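Local coordinates for protein MIF (Toxoplasma gondii, PDB 4DH4) that belongs to the macrophage migration inhibitory factor family and folds as a small alpha/beta subunit that assembles into a trimer, at residues Gln16-Lys21 with Glu85-Val90; Asp22-Val27 with Val38-Ser43. All coordinates share one frame; numbering follows the deposited sequence. Where two conformers were deposited one is given.

Interaction 1 of 2, residues Gln16-Lys21 with Glu85-Val90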
loop_
_atom_site.group_PDB
_atom_site.type_symbol
_atom_site.label_atom_id
_atom_site.label_comp_id
_atom_site.label_asym_id
_atom_site.label_seq_id
_atom_site.Cartn_x
_atom_site.Cartn_y
_atom_site.Cartn_z
ATOM N N GLN A 16 7.326 4.975 -17.560
ATOM C CA GLN A 16 7.417 5.006 -16.100
ATOM C C GLN A 16 8.440 6.036 -15.646
ATOM O O GLN A 16 8.182 6.789 -14.713
ATOM C CB GLN A 16 7.776 3.628 -15.541
ATOM C CG GLN A 16 6.702 2.558 -15.738
ATOM C CD GLN A 16 7.038 1.256 -15.033
ATOM O OE1 GLN A 16 6.890 0.168 -15.601
ATOM N NE2 GLN A 16 7.508 1.358 -13.795
ATOM N N ASP A 17 9.599 6.061 -16.309
ATOM C CA ASP A 17 10.655 7.028 -15.999
ATOM C C ASP A 17 10.158 8.467 -16.119
ATOM O O ASP A 17 10.356 9.269 -15.205
ATOM C CB ASP A 17 11.886 6.813 -16.895
ATOM C CG ASP A 17 12.944 5.936 -16.244
ATOM O OD1 ASP A 17 13.289 6.183 -15.065
ATOM O OD2 ASP A 17 13.446 5.003 -16.911
ATOM N N ALA A 18 9.504 8.775 -17.238
ATOM C CA ALA A 18 8.971 10.120 -17.495
ATOM C C ALA A 18 7.882 10.508 -16.489
ATOM O O ALA A 18 7.871 11.632 -15.965
ATOM C CB ALA A 18 8.440 10.222 -18.921
ATOM N N LEU A 19 6.977 9.569 -16.224
ATOM C CA LEU A 19 5.947 9.747 -15.205
ATOM C C LEU A 19 6.552 10.060 -13.838
ATOM O O LEU A 19 6.147 11.027 -13.173
ATOM C CB LEU A 19 5.059 8.499 -15.114
ATOM C CG LEU A 19 3.947 8.518 -14.058
ATOM C CD1 LEU A 19 2.989 9.701 -14.273
ATOM C CD2 LEU A 19 3.199 7.194 -14.057
ATOM N N LEU A 20 7.516 9.244 -13.423
ATOM C CA LEU A 20 8.071 9.367 -12.078
ATOM C C LEU A 20 8.907 10.631 -11.917
ATOM O O LEU A 20 8.931 11.221 -10.842
ATOM C CB LEU A 20 8.847 8.111 -11.668
ATOM C CG LEU A 20 8.057 6.798 -11.571
ATOM C CD1 LEU A 20 8.982 5.652 -11.200
ATOM C CD2 LEU A 20 6.890 6.875 -10.573
ATOM N N LYS A 21 9.561 11.058 -12.995
ATOM C CA LYS A 21 10.246 12.353 -13.007
ATOM C C LYS A 21 9.276 13.514 -12.817
ATOM O O LYS A 21 9.581 14.461 -12.094
ATOM C CB LYS A 21 11.040 12.540 -14.299
ATOM C CG LYS A 21 12.301 11.725 -14.333
ATOM C CD LYS A 21 13.070 11.971 -15.613
ATOM C CE LYS A 21 14.103 10.881 -15.845
ATOM N NZ LYS A 21 15.107 10.813 -14.763
ATOM N N GLU A 85 -2.546 10.929 -16.750
ATOM C CA GLU A 85 -3.347 11.056 -17.969
ATOM C C GLU A 85 -2.436 11.190 -19.183
ATOM O O GLU A 85 -2.633 10.518 -20.195
ATOM C CB GLU A 85 -4.260 12.269 -17.868
ATOM C CG GLU A 85 -5.282 12.384 -18.986
ATOM C CD GLU A 85 -6.254 13.504 -18.718
ATOM O OE1 GLU A 85 -7.419 13.206 -18.386
ATOM O OE2 GLU A 85 -5.838 14.685 -18.803
ATOM N N ARG A 86 -1.436 12.056 -19.043
ATOM C CA ARG A 86 -0.428 12.337 -20.066
ATOM C C ARG A 86 0.419 11.106 -20.408
ATOM O O ARG A 86 0.619 10.791 -21.582
ATOM C CB ARG A 86 0.461 13.482 -19.563
ATOM C CG ARG A 86 1.494 14.043 -20.530
ATOM C CD ARG A 86 1.853 15.492 -20.139
ATOM N NE ARG A 86 2.593 15.596 -18.871
ATOM C CZ ARG A 86 2.109 16.096 -17.727
ATOM N NH1 ARG A 86 0.862 16.554 -17.649
ATOM N NH2 ARG A 86 2.881 16.139 -16.648
ATOM N N HIS A 87 0.906 10.406 -19.386
ATOM C CA HIS A 87 1.824 9.286 -19.598
ATOM C C HIS A 87 1.170 7.912 -19.735
ATOM O O HIS A 87 1.736 7.024 -20.380
ATOM C CB HIS A 87 2.896 9.258 -18.506
ATOM C CG HIS A 87 3.772 10.468 -18.502
ATOM N ND1 HIS A 87 4.677 10.730 -19.508
ATOM C CD2 HIS A 87 3.865 11.500 -17.633
ATOM C CE1 HIS A 87 5.300 11.866 -19.253
ATOM N NE2 HIS A 87 4.828 12.352 -18.118
ATOM N N LEU A 88 -0.001 7.729 -19.133
ATOM C CA LEU A 88 -0.641 6.405 -19.101
ATOM C C LEU A 88 -1.946 6.325 -19.891
ATOM O O LEU A 88 -2.423 5.229 -20.185
ATOM C CB LEU A 88 -0.883 5.939 -17.654
ATOM C CG LEU A 88 0.284 5.951 -16.654
ATOM C CD1 LEU A 88 -0.206 5.573 -15.258
ATOM C CD2 LEU A 88 1.425 5.039 -17.082
ATOM N N GLY A 89 -2.517 7.482 -20.218
ATOM C CA GLY A 89 -3.799 7.559 -20.918
ATOM C C GLY A 89 -5.017 7.393 -20.025
ATOM O O GLY A 89 -6.140 7.292 -20.522
ATOM N N VAL A 90 -4.799 7.365 -18.708
ATOM C CA VAL A 90 -5.882 7.199 -17.737
ATOM C C VAL A 90 -6.561 8.543 -17.496
ATOM O O VAL A 90 -5.887 9.503 -17.132
ATOM C CB VAL A 90 -5.356 6.630 -16.379
ATOM C CG1 VAL A 90 -6.496 6.484 -15.367
ATOM C CG2 VAL A 90 -4.637 5.298 -16.582
#
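Asp-22 OD1, one residue beyond segment 16-21, is gripped by both His-87 NE2 and Arg-86 NH2, and the His-87 ring that reaches it lies against Ala-18 and Leu-19. The histidine makes a probable hydrogen bond to this oxygen. The arginine, also reaching outside the two segments, makes a salt bridge to it. The contact joins the two antiparallel helices of the MIF fold, 13-31 and 70-88, which pack side by side against the sheet. It lies at the last turn of helix 70-88.

The imidazole is laid over the backbone of helix 13-31. Leu-19 N sits 3.9 Å above the His-87 ring plane, over its centre. Ala-18 C lies at a similar height but nearer the rim. The closest carbon approaches are His-87 CD2 to Leu-19 CA and His-87 CE1 to Ala-18 CB, both 3.6 Å. The ring is thus touched on one face by the helix backbone, while the bond to Asp-22 fixes its rotation. Asp-22 may favour a protonated imidazole, but Arg-86 works against it, so the charge state stays open.

Leu-19 has CG anti to the backbone N (chi1 179°), which sends its branched end between the helices. Its two methyls divide the work. Leu-19 CD1 is 3.9 Å from His-87 CD2, and Leu-19 CD2 turns to Leu-88. The two leucine side chains cross at about a right angle. Both also touch Tyr-42, and so link the helix pair to strand 39-44. Between the leucines, CD2 of Leu-19 rests 4.0 Å from CD1 of Leu-88.

Interaction 2 of 2, residues Asp22-Val27 with Val38-Ser43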
loop_
_atom_site.group_PDB
_atom_site.type_symbol
_atom_site.label_atom_id
_atom_site.label_comp_id
_atom_site.label_asym_id
_atom_site.label_seq_id
_atom_site.Cartn_x
_atom_site.Cartn_y
_atom_site.Cartn_z
ATOM N N ASP A 22 8.121 13.444 -13.476
ATOM C CA ASP A 22 7.071 14.446 -13.302
ATOM C C ASP A 22 6.552 14.405 -11.866
ATOM O O ASP A 22 6.350 15.446 -11.244
ATOM C CB ASP A 22 5.915 14.208 -14.280
ATOM C CG ASP A 22 6.199 14.737 -15.685
ATOM O OD1 ASP A 22 5.377 14.473 -16.587
ATOM O OD2 ASP A 22 7.229 15.421 -15.891
ATOM N N ALA A 23 6.340 13.193 -11.354
ATOM C CA ALA A 23 5.794 12.990 -10.010
ATOM C C ALA A 23 6.708 13.558 -8.917
ATOM O O ALA A 23 6.245 14.291 -8.033
ATOM C CB ALA A 23 5.528 11.515 -9.770
ATOM N N GLU A 24 7.995 13.219 -8.973
ATOM C CA GLU A 24 8.935 13.663 -7.947
ATOM C C GLU A 24 9.045 15.193 -7.869
ATOM O O GLU A 24 9.111 15.755 -6.770
ATOM C CB GLU A 24 10.305 12.982 -8.104
ATOM C CG GLU A 24 11.073 13.377 -9.349
ATOM C CD GLU A 24 12.282 12.502 -9.623
ATOM O OE1 GLU A 24 12.341 11.355 -9.130
ATOM O OE2 GLU A 24 13.183 12.978 -10.347
ATOM N N LYS A 25 9.047 15.848 -9.031
ATOM C CA LYS A 25 9.127 17.305 -9.110
ATOM C C LYS A 25 7.896 17.958 -8.483
ATOM O O LYS A 25 8.021 18.904 -7.708
ATOM C CB LYS A 25 9.275 17.759 -10.567
ATOM C CG LYS A 25 9.388 19.272 -10.741
ATOM C CD LYS A 25 9.009 19.698 -12.147
ATOM C CE LYS A 25 8.929 21.212 -12.257
ATOM N NZ LYS A 25 8.253 21.618 -13.516
ATOM N N ALA A 26 6.716 17.443 -8.831
ATOM C CA ALA A 26 5.442 17.989 -8.354
ATOM C C ALA A 26 5.287 17.853 -6.837
ATOM O O ALA A 26 4.775 18.760 -6.173
ATOM C CB ALA A 26 4.282 17.317 -9.063
ATOM N N VAL A 27 5.737 16.720 -6.300
ATOM C CA VAL A 27 5.654 16.456 -4.860
ATOM C C VAL A 27 6.640 17.364 -4.107
ATOM O O VAL A 27 6.258 18.032 -3.144
ATOM C CB VAL A 27 5.878 14.940 -4.554
ATOM C CG1 VAL A 27 6.136 14.682 -3.066
ATOM C CG2 VAL A 27 4.687 14.107 -5.065
ATOM N N VAL A 38 12.549 12.803 -1.589
ATOM C CA VAL A 38 11.338 12.339 -2.273
ATOM C C VAL A 38 11.539 10.956 -2.899
ATOM O O VAL A 38 12.454 10.758 -3.691
ATOM C CB VAL A 38 10.850 13.365 -3.325
ATOM C CG1 VAL A 38 9.635 12.832 -4.083
ATOM C CG2 VAL A 38 10.511 14.700 -2.643
ATOM N N MET A 39 10.680 10.011 -2.516
ATOM C CA MET A 39 10.665 8.669 -3.096
ATOM C C MET A 39 9.388 8.487 -3.910
ATOM O O MET A 39 8.295 8.822 -3.447
ATOM C CB MET A 39 10.764 7.608 -1.993
ATOM C CG MET A 39 10.829 6.156 -2.503
ATOM S SD MET A 39 11.155 4.917 -1.218
ATOM C CE MET A 39 12.871 5.277 -0.799
ATOM N N VAL A 40 9.534 7.966 -5.127
ATOM C CA VAL A 40 8.401 7.748 -6.023
ATOM C C VAL A 40 8.480 6.354 -6.666
ATOM O O VAL A 40 9.575 5.833 -6.919
ATOM C CB VAL A 40 8.289 8.853 -7.126
ATOM C CG1 VAL A 40 7.877 10.206 -6.534
ATOM C CG2 VAL A 40 9.601 8.997 -7.917
ATOM N N GLY A 41 7.328 5.743 -6.915
ATOM C CA GLY A 41 7.317 4.452 -7.590
ATOM C C GLY A 41 6.057 4.172 -8.376
ATOM O O GLY A 41 5.027 4.827 -8.186
ATOM N N TYR A 42 6.165 3.201 -9.278
ATOM C CA TYR A 42 5.033 2.718 -10.054
ATOM C C TYR A 42 4.867 1.232 -9.805
ATOM O O TYR A 42 5.834 0.475 -9.803
ATOM C CB TYR A 42 5.228 2.988 -11.552
ATOM C CG TYR A 42 4.028 2.625 -12.406
ATOM C CD1 TYR A 42 3.957 1.396 -13.066
ATOM C CD2 TYR A 42 2.967 3.510 -12.556
ATOM C CE1 TYR A 42 2.853 1.061 -13.854
ATOM C CE2 TYR A 42 1.862 3.192 -13.350
ATOM C CZ TYR A 42 1.809 1.965 -13.991
ATOM O OH TYR A 42 0.717 1.647 -14.775
ATOM N N SER A 43 3.630 0.814 -9.599
ATOM C CA SER A 43 3.349 -0.594 -9.417
ATOM C C SER A 43 2.201 -0.990 -10.330
ATOM O O SER A 43 1.089 -0.475 -10.188
ATOM C CB SER A 43 3.042 -0.893 -7.941
ATOM O OG SER A 43 2.623 -2.240 -7.771
HETATM O O HOH W 1 13.152 10.656 -6.597
#
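Glu-24 has its CG between the backbone N and the carbonyl carbon (chi1 67°), with the chain extended beyond. This carries the chain out past Val-40, and Glu-24 OE1 ends beside the valine CG2. Val-40 answers with CG1 anti to its own carbonyl carbon (chi1 -69°), and its two methyls then meet different parts of the helix.

Val-40 CG1 presses on the helix backbone, 3.9 Å from Glu-24 CA. Val-40 CG1 is also 4.2 Å from Ala-23 CB. Val-40 CG2 lies beside the glutamate chain, 3.8 Å from Glu-24 OE1. The Glu-24 and Val-40 side chains cross at about a right angle.

One turn further along the helix, Val-27 takes over. Val-27 CG1 touches Val-38 CG1 at 4.1 Å. Val-38 CG1 is also 4.0 Å from Glu-24 O, so it sits over the helix backbone as well. Val-27 and Val-38 both pack on Pro-1, the first residue of the chain.

No direct hydrogen bond joins the two segments. A water bridges them instead. It donates one hydrogen bond to Glu-24 OE1 (2.7 Å) and another to Val-38 O (3.0 Å). OE1 is also held by a salt bridge from Arg-49 NE of the second subunit. These partners satisfy a buried carboxylate oxygen and probably help to keep the group ionised.

Strand 39-44 pairs in parallel with strand 2-7. On its other edge, residues Met-39 to Gly-41 pair antiparallel with a strand of the second subunit. The contact is the helix-to-strand packing of a beta-alpha-beta unit, strand 2-7, helix 13-31 and strand 39-44, placed at the subunit interface of the MIF trimer.

Overall arrangement
Both interactions use helix 13-31, on successive turns, and their centres are about 10 Å apart. Interaction 1 ties the helix to its neighbour 70-88, and interaction 2 seats it on strand 39-44. Asp-22 belongs to segment 22-27 of interaction 2, yet its polar partners are in interaction 1. Asp-22 OD1 lies 2.7 Å from His-87 NE2, the probable hydrogen bond, and 3.0 Å from Arg-86 NH2. The segments also pack directly, with Leu-20 CD2 3.6 Å from Gly-41 C. Interaction 2 is fully buried, whereas interaction 1 is only partly so. Both touch the second subunit, whose Arg-49 packs on both Leu-20 and Val-40.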